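Local coordinates for foldase protein PrsA (Streptococcus pneumoniae, PDB 5TVL) that probably assists the folding of secreted proteins outside the cell after their translocation, as a membrane-anchored lipoprotein of the peptidyl-prolyl cis-trans isomerase class, at residues Q29-L32 with N33-Q37; F265-I268 with F269-Y272; Y109-A112 with F113-T117; E218-N222 with I223-K227. One frame throughout, in Å; residues are numbered along the deposited sequence.

Interaction 1: Q29-L32 with N33-Q37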
loop_
_atom_site.group_PDB
_atom_site.type_symbol
_atom_site.label_atom_id
_atom_site.label_comp_id
_atom_site.label_asym_id
_atom_site.label_seq_id
_atom_site.Cartn_x
_atom_site.Cartn_y
_atom_site.Cartn_z
ATOM N N GLN A 29 15.333 20.287 -3.564
ATOM C CA GLN A 29 14.078 19.785 -2.992
ATOM C C GLN A 29 13.453 20.790 -2.008
ATOM O O GLN A 29 12.227 20.884 -1.908
ATOM C CB GLN A 29 14.317 18.433 -2.295
ATOM C CG GLN A 29 13.058 17.624 -1.985
ATOM C CD GLN A 29 12.325 17.119 -3.229
ATOM O OE1 GLN A 29 12.945 16.719 -4.220
ATOM N NE2 GLN A 29 10.993 17.126 -3.175
ATOM N N VAL A 30 14.294 21.527 -1.281
ATOM C CA VAL A 30 13.827 22.559 -0.350
ATOM C C VAL A 30 13.127 23.719 -1.071
ATOM O O VAL A 30 12.110 24.210 -0.580
ATOM C CB VAL A 30 14.976 23.068 0.560
ATOM C CG1 VAL A 30 14.590 24.333 1.320
ATOM C CG2 VAL A 30 15.375 21.973 1.541
ATOM N N LEU A 31 13.657 24.156 -2.215
ATOM C CA LEU A 31 12.993 25.201 -3.008
ATOM C C LEU A 31 11.683 24.690 -3.604
ATOM O O LEU A 31 10.698 25.435 -3.677
ATOM C CB LEU A 31 13.888 25.718 -4.135
ATOM C CG LEU A 31 13.369 26.967 -4.866
ATOM C CD1 LEU A 31 13.489 28.204 -3.989
ATOM C CD2 LEU A 31 14.115 27.169 -6.174
ATOM N N LEU A 32 11.689 23.431 -4.042
ATOM C CA LEU A 32 10.490 22.775 -4.553
ATOM C C LEU A 32 9.406 22.704 -3.482
ATOM O O LEU A 32 8.239 22.965 -3.767
ATOM C CB LEU A 32 10.821 21.369 -5.049
ATOM C CG LEU A 32 9.688 20.550 -5.679
ATOM C CD1 LEU A 32 9.184 21.235 -6.942
ATOM C CD2 LEU A 32 10.156 19.128 -5.973
ATOM N N ASN A 33 9.800 22.361 -2.259
ATOM C CA ASN A 33 8.862 22.260 -1.138
ATOM C C ASN A 33 8.362 23.604 -0.633
ATOM O O ASN A 33 7.226 23.700 -0.173
ATOM C CB ASN A 33 9.490 21.471 0.011
ATOM C CG ASN A 33 9.659 20.008 -0.323
ATOM O OD1 ASN A 33 9.340 19.565 -1.430
ATOM N ND2 ASN A 33 10.161 19.246 0.633
ATOM N N MET A 34 9.212 24.627 -0.704
ATOM C CA MET A 34 8.793 26.009 -0.434
ATOM C C MET A 34 7.792 26.505 -1.477
ATOM O O MET A 34 6.878 27.257 -1.143
ATOM C CB MET A 34 10.000 26.959 -0.396
ATOM C CG MET A 34 10.865 26.846 0.851
ATOM S SD MET A 34 12.415 27.759 0.681
ATOM C CE MET A 34 11.824 29.448 0.795
ATOM N N THR A 35 7.974 26.090 -2.733
ATOM C CA THR A 35 7.051 26.443 -3.819
ATOM C C THR A 35 5.681 25.785 -3.651
ATOM O O THR A 35 4.650 26.447 -3.785
ATOM C CB THR A 35 7.635 26.068 -5.192
ATOM O OG1 THR A 35 8.918 26.688 -5.339
ATOM C CG2 THR A 35 6.728 26.537 -6.321
ATOM N N ILE A 36 5.687 24.488 -3.360
ATOM C CA ILE A 36 4.461 23.736 -3.080
ATOM C C ILE A 36 3.717 24.362 -1.894
ATOM O O ILE A 36 2.504 24.565 -1.972
ATOM C CB ILE A 36 4.756 22.230 -2.834
ATOM C CG1 ILE A 36 5.193 21.562 -4.147
ATOM C CG2 ILE A 36 3.539 21.505 -2.265
ATOM C CD1 ILE A 36 5.888 20.231 -3.967
ATOM N N GLN A 37 4.441 24.689 -0.820
ATOM C CA GLN A 37 3.832 25.320 0.359
ATOM C C GLN A 37 3.084 26.604 0.024
ATOM O O GLN A 37 1.947 26.778 0.460
ATOM C CB GLN A 37 4.874 25.621 1.441
ATOM C CG GLN A 37 4.359 26.542 2.543
ATOM C CD GLN A 37 5.179 26.488 3.808
ATOM O OE1 GLN A 37 4.625 26.502 4.907
ATOM N NE2 GLN A 37 6.499 26.436 3.667
#
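Gln-29 to Ile-36 make a run of i to i+4 contacts within helix 25-44, a side-chain layer laid over regular alpha-helical backbone bonds. The clearest side-chain bond is that of Thr-35: its OG1 gives a hydrogen bond to Leu-31 O at 2.7 Å, while Thr-35 N reaches the same oxygen at 3.0 Å. The two donors approach from opposite faces of the carbonyl plane, so one acceptor is gripped twice and the hydroxyl is turned back onto its own helix. This follows from chi1 of -55°, which sets OG1 beside the backbone N. Two residues earlier in the helix, the Gln-29 chain bends at chi2 and brings NE2 to Asn-33 OD1 at 3.4 Å, a weak bond between amide planes turned 73° apart. Two apolar i to i+4 pairs complete the contact: Val-30 CG1 lies 4.1 Å from Met-34 SD, and Leu-32 CG lies 4.2 Å from Ile-36 CD1. Val-30, Leu-31 and Met-34 pack against Asn-24, Phe-17 and Gln-20 of the second subunit, whose Ile-12 also meets Thr-35. Within the chain, Leu-32 and Thr-35 rest on helix 266-270, and Ile-36 touches both helix 79-102 and helix 242-255.

Interaction 2: F265-I268 with F269-Y272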
loop_
_atom_site.group_PDB
_atom_site.type_symbol
_atom_site.label_atom_id
_atom_site.label_comp_id
_atom_site.label_asym_id
_atom_site.label_seq_id
_atom_site.Cartn_x
_atom_site.Cartn_y
_atom_site.Cartn_z
ATOM N N PHE A 265 17.589 25.155 -10.733
ATOM C CA PHE A 265 16.388 24.459 -10.253
ATOM C C PHE A 265 15.430 23.974 -11.350
ATOM O O PHE A 265 14.444 23.313 -11.039
ATOM C CB PHE A 265 15.631 25.350 -9.265
ATOM C CG PHE A 265 16.474 25.817 -8.114
ATOM C CD1 PHE A 265 16.685 25.001 -7.006
ATOM C CD2 PHE A 265 17.068 27.070 -8.140
ATOM C CE1 PHE A 265 17.472 25.432 -5.945
ATOM C CE2 PHE A 265 17.856 27.507 -7.082
ATOM C CZ PHE A 265 18.060 26.687 -5.984
ATOM N N GLN A 266 15.726 24.272 -12.620
ATOM C CA GLN A 266 14.809 23.987 -13.742
ATOM C C GLN A 266 14.425 22.507 -13.884
ATOM O O GLN A 266 13.271 22.196 -14.191
ATOM C CB GLN A 266 15.412 24.497 -15.064
ATOM C CG GLN A 266 14.477 24.469 -16.273
ATOM C CD GLN A 266 13.268 25.376 -16.116
ATOM O OE1 GLN A 266 13.389 26.523 -15.686
ATOM N NE2 GLN A 266 12.093 24.867 -16.470
ATOM N N ASN A 267 15.386 21.610 -13.655
ATOM C CA ASN A 267 15.166 20.161 -13.809
ATOM C C ASN A 267 14.258 19.547 -12.739
ATOM O O ASN A 267 13.478 18.642 -13.052
ATOM C CB ASN A 267 16.500 19.396 -13.843
ATOM C CG ASN A 267 17.327 19.691 -15.089
ATOM O OD1 ASN A 267 16.852 20.311 -16.044
ATOM N ND2 ASN A 267 18.577 19.237 -15.083
ATOM N N ILE A 268 14.349 20.023 -11.493
ATOM C CA ILE A 268 13.511 19.483 -10.407
ATOM C C ILE A 268 12.037 19.900 -10.535
ATOM O O ILE A 268 11.159 19.229 -9.996
ATOM C CB ILE A 268 14.076 19.817 -8.996
ATOM C CG1 ILE A 268 13.661 18.739 -7.985
ATOM C CG2 ILE A 268 13.644 21.199 -8.509
ATOM C CD1 ILE A 268 14.292 18.899 -6.617
ATOM N N PHE A 269 11.787 21.007 -11.238
ATOM C CA PHE A 269 10.424 21.450 -11.575
ATOM C C PHE A 269 9.850 20.807 -12.848
ATOM O O PHE A 269 8.649 20.913 -13.085
ATOM C CB PHE A 269 10.366 22.983 -11.711
ATOM C CG PHE A 269 10.309 23.708 -10.395
ATOM C CD1 PHE A 269 9.089 23.939 -9.764
ATOM C CD2 PHE A 269 11.474 24.171 -9.785
ATOM C CE1 PHE A 269 9.033 24.609 -8.551
ATOM C CE2 PHE A 269 11.425 24.841 -8.574
ATOM C CZ PHE A 269 10.204 25.061 -7.958
ATOM N N THR A 270 10.688 20.157 -13.657
ATOM C CA THR A 270 10.256 19.579 -14.940
ATOM C C THR A 270 9.277 18.409 -14.772
ATOM O O THR A 270 8.397 18.217 -15.618
ATOM C CB THR A 270 11.463 19.129 -15.800
ATOM O OG1 THR A 270 12.421 20.190 -15.880
ATOM C CG2 THR A 270 11.030 18.756 -17.217
ATOM N N GLN A 271 9.429 17.636 -13.696
ATOM C CA GLN A 271 8.462 16.573 -13.358
ATOM C C GLN A 271 7.028 17.085 -13.143
ATOM O O GLN A 271 6.071 16.364 -13.423
ATOM C CB GLN A 271 8.917 15.767 -12.130
ATOM C CG GLN A 271 8.994 16.543 -10.818
ATOM C CD GLN A 271 9.314 15.655 -9.628
ATOM O OE1 GLN A 271 8.731 14.582 -9.464
ATOM N NE2 GLN A 271 10.236 16.106 -8.779
ATOM N N TYR A 272 6.893 18.316 -12.641
ATOM C CA TYR A 272 5.588 18.960 -12.450
ATOM C C TYR A 272 5.207 19.855 -13.625
ATOM O O TYR A 272 4.126 19.699 -14.198
ATOM C CB TYR A 272 5.584 19.783 -11.164
ATOM C CG TYR A 272 5.728 18.947 -9.915
ATOM C CD1 TYR A 272 4.788 17.963 -9.598
ATOM C CD2 TYR A 272 6.798 19.139 -9.041
ATOM C CE1 TYR A 272 4.917 17.192 -8.453
ATOM C CE2 TYR A 272 6.932 18.372 -7.894
ATOM C CZ TYR A 272 5.992 17.403 -7.603
ATOM O OH TYR A 272 6.127 16.648 -6.465
#
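The backbone from Phe-265 to Tyr-272 winds through a short, weakly bonded helical turn around residues 266-270. Ile-268 N reaches Phe-265 O, Thr-270 N reaches Asn-267 O at 3.2 Å and Tyr-272 N reaches Phe-269 O, all three weak i to i+3 bonds. A side chain adds a firmer link: Thr-270 OG1 donates to Gln-266 O at 2.8 Å, tilted 30° from the carbonyl plane. With chi1 at -50° the hydroxyl lies beside its own backbone N and faces back down the turn. This is the familiar habit of a helical threonine, whose hydroxyl returns to the carbonyl four residues earlier, and here it adds a side-chain bond to a turn whose backbone bonds are weak. The segment lies close to the C-terminal end of the modelled chain and packs along helix 25-44. Phe-269 meets the turn with a ring edge, CD2 lying 3.3 Å from Phe-265 O and near the ring plane. Ile-268 CG2 approaches the same CD2 obliquely at 3.9 Å, and Phe-265 CB stands 4.3 Å from Phe-269 CE2. Farther along, chi1 of 64° places Gln-271 CG between its backbone N and carbonyl carbon. The chain runs extended from there to bring NE2 to Ile-268 O at 3.5 Å, a weak bond, while its CG lies over one face of the Tyr-272 ring, toward the rim. Phe-265 meets Phe-17 of the second subunit edge-to-face, and Phe-269 packs on Ile-5 of that subunit; Tyr-272 O accepts a hydrogen bond from Gln-254 of helix 242-255.

Interaction 3: Y109-A112 with F113-T117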
loop_
_atom_site.group_PDB
_atom_site.type_symbol
_atom_site.label_atom_id
_atom_site.label_comp_id
_atom_site.label_asym_id
_atom_site.label_seq_id
_atom_site.Cartn_x
_atom_site.Cartn_y
_atom_site.Cartn_z
ATOM N N TYR A 109 -18.233 3.637 -8.729
ATOM C CA TYR A 109 -19.207 3.243 -7.702
ATOM C C TYR A 109 -19.786 1.850 -7.947
ATOM O O TYR A 109 -19.989 1.092 -6.998
ATOM C CB TYR A 109 -20.362 4.250 -7.615
ATOM C CG TYR A 109 -20.170 5.378 -6.621
ATOM C CD1 TYR A 109 -20.165 5.128 -5.246
ATOM C CD2 TYR A 109 -20.042 6.702 -7.048
ATOM C CE1 TYR A 109 -20.015 6.160 -4.329
ATOM C CE2 TYR A 109 -19.890 7.741 -6.139
ATOM C CZ TYR A 109 -19.879 7.467 -4.781
ATOM O OH TYR A 109 -19.733 8.495 -3.878
ATOM N N LYS A 110 -20.055 1.533 -9.213
ATOM C CA LYS A 110 -20.647 0.247 -9.606
ATOM C C LYS A 110 -19.687 -0.910 -9.359
ATOM O O LYS A 110 -20.075 -1.942 -8.810
ATOM C CB LYS A 110 -21.043 0.284 -11.084
ATOM C CG LYS A 110 -21.822 -0.921 -11.578
ATOM C CD LYS A 110 -22.332 -0.675 -12.988
ATOM C CE LYS A 110 -23.008 -1.907 -13.564
ATOM N NZ LYS A 110 -23.257 -1.764 -15.024
ATOM N N LYS A 111 -18.438 -0.721 -9.785
ATOM C CA LYS A 111 -17.363 -1.697 -9.588
ATOM C C LYS A 111 -17.104 -1.935 -8.103
ATOM O O LYS A 111 -16.943 -3.077 -7.676
ATOM C CB LYS A 111 -16.085 -1.211 -10.287
ATOM C CG LYS A 111 -14.940 -2.214 -10.328
ATOM C CD LYS A 111 -13.960 -1.873 -11.445
ATOM C CE LYS A 111 -12.727 -2.766 -11.425
ATOM N NZ LYS A 111 -11.738 -2.352 -10.390
ATOM N N ALA A 112 -17.079 -0.854 -7.325
ATOM C CA ALA A 112 -16.943 -0.936 -5.864
ATOM C C ALA A 112 -18.140 -1.640 -5.216
ATOM O O ALA A 112 -17.964 -2.500 -4.356
ATOM C CB ALA A 112 -16.760 0.454 -5.266
ATOM N N PHE A 113 -19.347 -1.273 -5.640
ATOM C CA PHE A 113 -20.580 -1.911 -5.159
ATOM C C PHE A 113 -20.595 -3.417 -5.439
ATOM O O PHE A 113 -21.041 -4.198 -4.597
ATOM C CB PHE A 113 -21.806 -1.221 -5.781
ATOM C CG PHE A 113 -23.142 -1.805 -5.366
ATOM C CD1 PHE A 113 -23.408 -2.150 -4.038
ATOM C CD2 PHE A 113 -24.158 -1.967 -6.309
ATOM C CE1 PHE A 113 -24.643 -2.673 -3.673
ATOM C CE2 PHE A 113 -25.394 -2.484 -5.946
ATOM C CZ PHE A 113 -25.637 -2.838 -4.626
ATOM N N ASP A 114 -20.093 -3.812 -6.610
ATOM C CA ASP A 114 -19.996 -5.226 -6.997
ATOM C C ASP A 114 -19.027 -6.002 -6.094
ATOM O O ASP A 114 -19.369 -7.070 -5.583
ATOM C CB ASP A 114 -19.557 -5.344 -8.466
ATOM C CG ASP A 114 -19.619 -6.771 -8.993
ATOM O OD1 ASP A 114 -20.715 -7.370 -8.964
ATOM O OD2 ASP A 114 -18.575 -7.286 -9.450
ATOM N N GLU A 115 -17.831 -5.447 -5.900
ATOM C CA GLU A 115 -16.759 -6.106 -5.140
ATOM C C GLU A 115 -16.945 -6.050 -3.615
ATOM O O GLU A 115 -16.373 -6.873 -2.892
ATOM C CB GLU A 115 -15.397 -5.504 -5.520
ATOM C CG GLU A 115 -15.004 -5.739 -6.976
ATOM C CD GLU A 115 -13.748 -4.989 -7.392
ATOM O OE1 GLU A 115 -12.830 -4.829 -6.556
ATOM O OE2 GLU A 115 -13.675 -4.571 -8.568
ATOM N N TYR A 116 -17.732 -5.085 -3.138
ATOM C CA TYR A 116 -17.968 -4.897 -1.701
ATOM C C TYR A 116 -18.868 -5.986 -1.117
ATOM O O TYR A 116 -19.856 -6.377 -1.733
ATOM C CB TYR A 116 -18.586 -3.519 -1.447
ATOM C CG TYR A 116 -18.965 -3.231 -0.007
ATOM C CD1 TYR A 116 -18.021 -2.768 0.909
ATOM C CD2 TYR A 116 -20.279 -3.405 0.433
ATOM C CE1 TYR A 116 -18.374 -2.494 2.226
ATOM C CE2 TYR A 116 -20.639 -3.136 1.743
ATOM C CZ TYR A 116 -19.687 -2.682 2.635
ATOM O OH TYR A 116 -20.054 -2.417 3.932
ATOM N N THR A 117 -18.511 -6.444 0.084
ATOM C CA THR A 117 -19.287 -7.415 0.857
ATOM C C THR A 117 -19.659 -6.735 2.180
ATOM O O THR A 117 -18.782 -6.181 2.847
ATOM C CB THR A 117 -18.465 -8.688 1.143
ATOM O OG1 THR A 117 -17.814 -9.121 -0.057
ATOM C CG2 THR A 117 -19.344 -9.814 1.665
#
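Backbone hydrogen bonds carry most of this contact, which joins Tyr-109 through Tyr-116 at the C-terminal end of helix 106-115. Phe-113 N bonds to Tyr-109 O at 2.8 Å, Asp-114 N to Lys-110 O at 2.9 Å and Glu-115 N to Lys-111 O at 3.1 Å. The last rung, Tyr-116 N to Ala-112 O, is also 2.9 Å long, but its N-H...O angle is only 136°; Tyr-116 is the first residue to leave helical phi/psi. The ionic part is a single i to i+4 salt bridge on the flank: Lys-111 NZ stands 3.5 Å from Glu-115 OE2, a weak pairing. The lysine is extended as far as CE and bends at chi4 (-79°), which turns NZ toward Glu-115 OE2. Lys-111 and Asp-114 pack on Gln-29 and Ser-26 of the third subunit, while Tyr-109 and Phe-113 reach Gln-74 of the fourth. Phe-113 and Tyr-116 both hold CG anti to the backbone N (chi1 near 180°), and their rings lead out from the turn to touch Leu-230 of helix 227-239. In the loop before that helix, Ile-223 packs on Tyr-109 and Phe-113, and Lys-219 makes a cation-pi contact with Phe-113 while its NZ hydrogen-bonds Phe-113 O and Tyr-116 O at the helix end.

Interaction 4: E218-N222 with I223-K227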
loop_
_atom_site.group_PDB
_atom_site.type_symbol
_atom_site.label_atom_id
_atom_site.label_comp_id
_atom_site.label_asym_id
_atom_site.label_seq_id
_atom_site.Cartn_x
_atom_site.Cartn_y
_atom_site.Cartn_z
ATOM N N GLU A 218 -27.303 -9.516 4.551
ATOM C CA GLU A 218 -27.727 -9.815 3.185
ATOM C C GLU A 218 -27.431 -8.591 2.323
ATOM O O GLU A 218 -27.873 -7.486 2.645
ATOM C CB GLU A 218 -29.220 -10.155 3.148
ATOM C CG GLU A 218 -29.707 -10.736 1.826
ATOM C CD GLU A 218 -31.190 -11.083 1.838
ATOM O OE1 GLU A 218 -31.644 -11.761 2.786
ATOM O OE2 GLU A 218 -31.903 -10.684 0.891
ATOM N N LYS A 219 -26.680 -8.790 1.240
ATOM C CA LYS A 219 -26.258 -7.688 0.373
ATOM C C LYS A 219 -27.442 -7.079 -0.387
ATOM O O LYS A 219 -28.064 -7.743 -1.213
ATOM C CB LYS A 219 -25.193 -8.161 -0.619
ATOM C CG LYS A 219 -24.562 -7.032 -1.419
ATOM C CD LYS A 219 -23.353 -7.505 -2.204
ATOM C CE LYS A 219 -22.751 -6.359 -2.997
ATOM N NZ LYS A 219 -21.560 -6.789 -3.776
ATOM N N SER A 220 -27.730 -5.810 -0.101
ATOM C CA SER A 220 -28.848 -5.087 -0.718
ATOM C C SER A 220 -28.696 -4.902 -2.229
ATOM O O SER A 220 -27.598 -5.009 -2.780
ATOM C CB SER A 220 -29.018 -3.708 -0.058
ATOM O OG SER A 220 -29.888 -2.868 -0.801
ATOM N N SER A 221 -29.826 -4.617 -2.874
ATOM C CA SER A 221 -29.881 -4.294 -4.302
ATOM C C SER A 221 -29.633 -2.803 -4.569
ATOM O O SER A 221 -29.166 -2.438 -5.652
ATOM C CB SER A 221 -31.244 -4.699 -4.872
ATOM O OG SER A 221 -31.302 -4.484 -6.273
ATOM N N ASN A 222 -29.960 -1.952 -3.593
ATOM C CA ASN A 222 -29.807 -0.504 -3.729
ATOM C C ASN A 222 -28.404 -0.065 -3.286
ATOM O O ASN A 222 -28.007 -0.286 -2.134
ATOM C CB ASN A 222 -30.882 0.223 -2.910
ATOM C CG ASN A 222 -30.982 1.708 -3.236
ATOM O OD1 ASN A 222 -30.362 2.201 -4.180
ATOM N ND2 ASN A 222 -31.774 2.428 -2.452
ATOM N N ILE A 223 -27.666 0.549 -4.215
ATOM C CA ILE A 223 -26.313 1.056 -3.948
ATOM C C ILE A 223 -26.282 2.111 -2.831
ATOM O O ILE A 223 -25.337 2.141 -2.041
ATOM C CB ILE A 223 -25.639 1.613 -5.235
ATOM C CG1 ILE A 223 -24.139 1.856 -5.001
ATOM C CG2 ILE A 223 -26.316 2.894 -5.721
ATOM C CD1 ILE A 223 -23.340 2.055 -6.271
ATOM N N ASP A 224 -27.323 2.947 -2.758
ATOM C CA ASP A 224 -27.407 4.033 -1.765
ATOM C C ASP A 224 -27.341 3.578 -0.296
ATOM O O ASP A 224 -26.994 4.378 0.574
ATOM C CB ASP A 224 -28.662 4.898 -1.994
ATOM C CG ASP A 224 -28.580 5.755 -3.267
ATOM O OD1 ASP A 224 -27.481 6.240 -3.622
ATOM O OD2 ASP A 224 -29.632 5.959 -3.911
ATOM N N ASP A 225 -27.658 2.310 -0.027
ATOM C CA ASP A 225 -27.484 1.719 1.310
ATOM C C ASP A 225 -26.012 1.622 1.749
ATOM O O ASP A 225 -25.732 1.601 2.950
ATOM C CB ASP A 225 -28.117 0.318 1.377
ATOM C CG ASP A 225 -29.629 0.329 1.152
ATOM O OD1 ASP A 225 -30.315 1.262 1.623
ATOM O OD2 ASP A 225 -30.132 -0.615 0.509
ATOM N N TYR A 226 -25.088 1.543 0.786
ATOM C CA TYR A 226 -23.643 1.474 1.066
ATOM C C TYR A 226 -22.813 2.627 0.462
ATOM O O TYR A 226 -21.591 2.622 0.593
ATOM C CB TYR A 226 -23.085 0.132 0.572
ATOM C CG TYR A 226 -23.885 -1.074 1.025
ATOM C CD1 TYR A 226 -23.918 -1.452 2.370
ATOM C CD2 TYR A 226 -24.614 -1.838 0.110
ATOM C CE1 TYR A 226 -24.653 -2.555 2.791
ATOM C CE2 TYR A 226 -25.352 -2.941 0.522
ATOM C CZ TYR A 226 -25.370 -3.298 1.861
ATOM O OH TYR A 226 -26.101 -4.393 2.274
ATOM N N LYS A 227 -23.474 3.612 -0.156
ATOM C CA LYS A 227 -22.819 4.717 -0.896
ATOM C C LYS A 227 -21.644 5.357 -0.147
ATOM O O LYS A 227 -20.590 5.595 -0.739
ATOM C CB LYS A 227 -23.860 5.799 -1.238
ATOM C CG LYS A 227 -23.388 6.973 -2.098
ATOM C CD LYS A 227 -23.629 6.765 -3.588
ATOM C CE LYS A 227 -23.444 8.071 -4.353
ATOM N NZ LYS A 227 -23.552 7.907 -5.828
#
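Tyr-226 reaches back over the loop to take a backbone N-H on its phenol oxygen: Ser-220 N donates to Tyr-226 OH at 3.2 Å in an almost straight bond of 171°. The amide nitrogen lies at the ring edge, near its plane, and Ser-220 CB sits 3.8 Å from Tyr-226 CE2. The ring is swung there by chi1 of -49°, which sets CG beside the backbone N. Asp-225 CB lies over the centre of one ring face. Beside this bond, Ser-220 OG donates to Asp-225 OD2 at 2.6 Å, meeting the oxygen nearly along its C-O axis. The same hydroxyl accepts from Asn-222 N at 2.9 Å, which makes an ST turn at 220-222, so OG both gives and receives and its rotation is fixed from two sides. The segment is the connection from strand 207-216, in the four-stranded antiparallel sheet, to helix 227-239; residues 223-225 already have helical phi/psi ahead of that helix. Asn-222 immediately precedes these helical residues, and two of its oxygens accept from them. Its OD1 receives Asp-224 N at 3.4 Å and its backbone O receives Asp-225 N at the same distance, both weak. Tyr-226 N bonds to Ile-223 O, three residues back, at 2.9 Å. The side chain of Tyr-226 also meets the ring of Tyr-116, their planes at about 45°, and Asp-224 makes a long, weak ion pair with Arg-70 of the fourth subunit.

Overall arrangement
Along the chain the order is interaction 1, 3, 4, then 2, and they form two pairs. Interactions 1 and 2, centres 11 Å apart, unite helix 25-44 with the turn near the modelled C-terminus; Leu-31 and Thr-35 touch Phe-265 and Phe-269, respectively, and both contacts meet the second subunit. Interactions 3 and 4, centres 10 Å apart, touch each other and both meet the fourth subunit. The pairs stand 39 to 46 Å apart by centres. Interaction 3 leads from helix 106-115 toward strand 120-127 and interaction 4 follows strand 207-216 of the same four-stranded sheet, so the probable Lys-219 bonds join the chain entering that sheet to the chain leaving it.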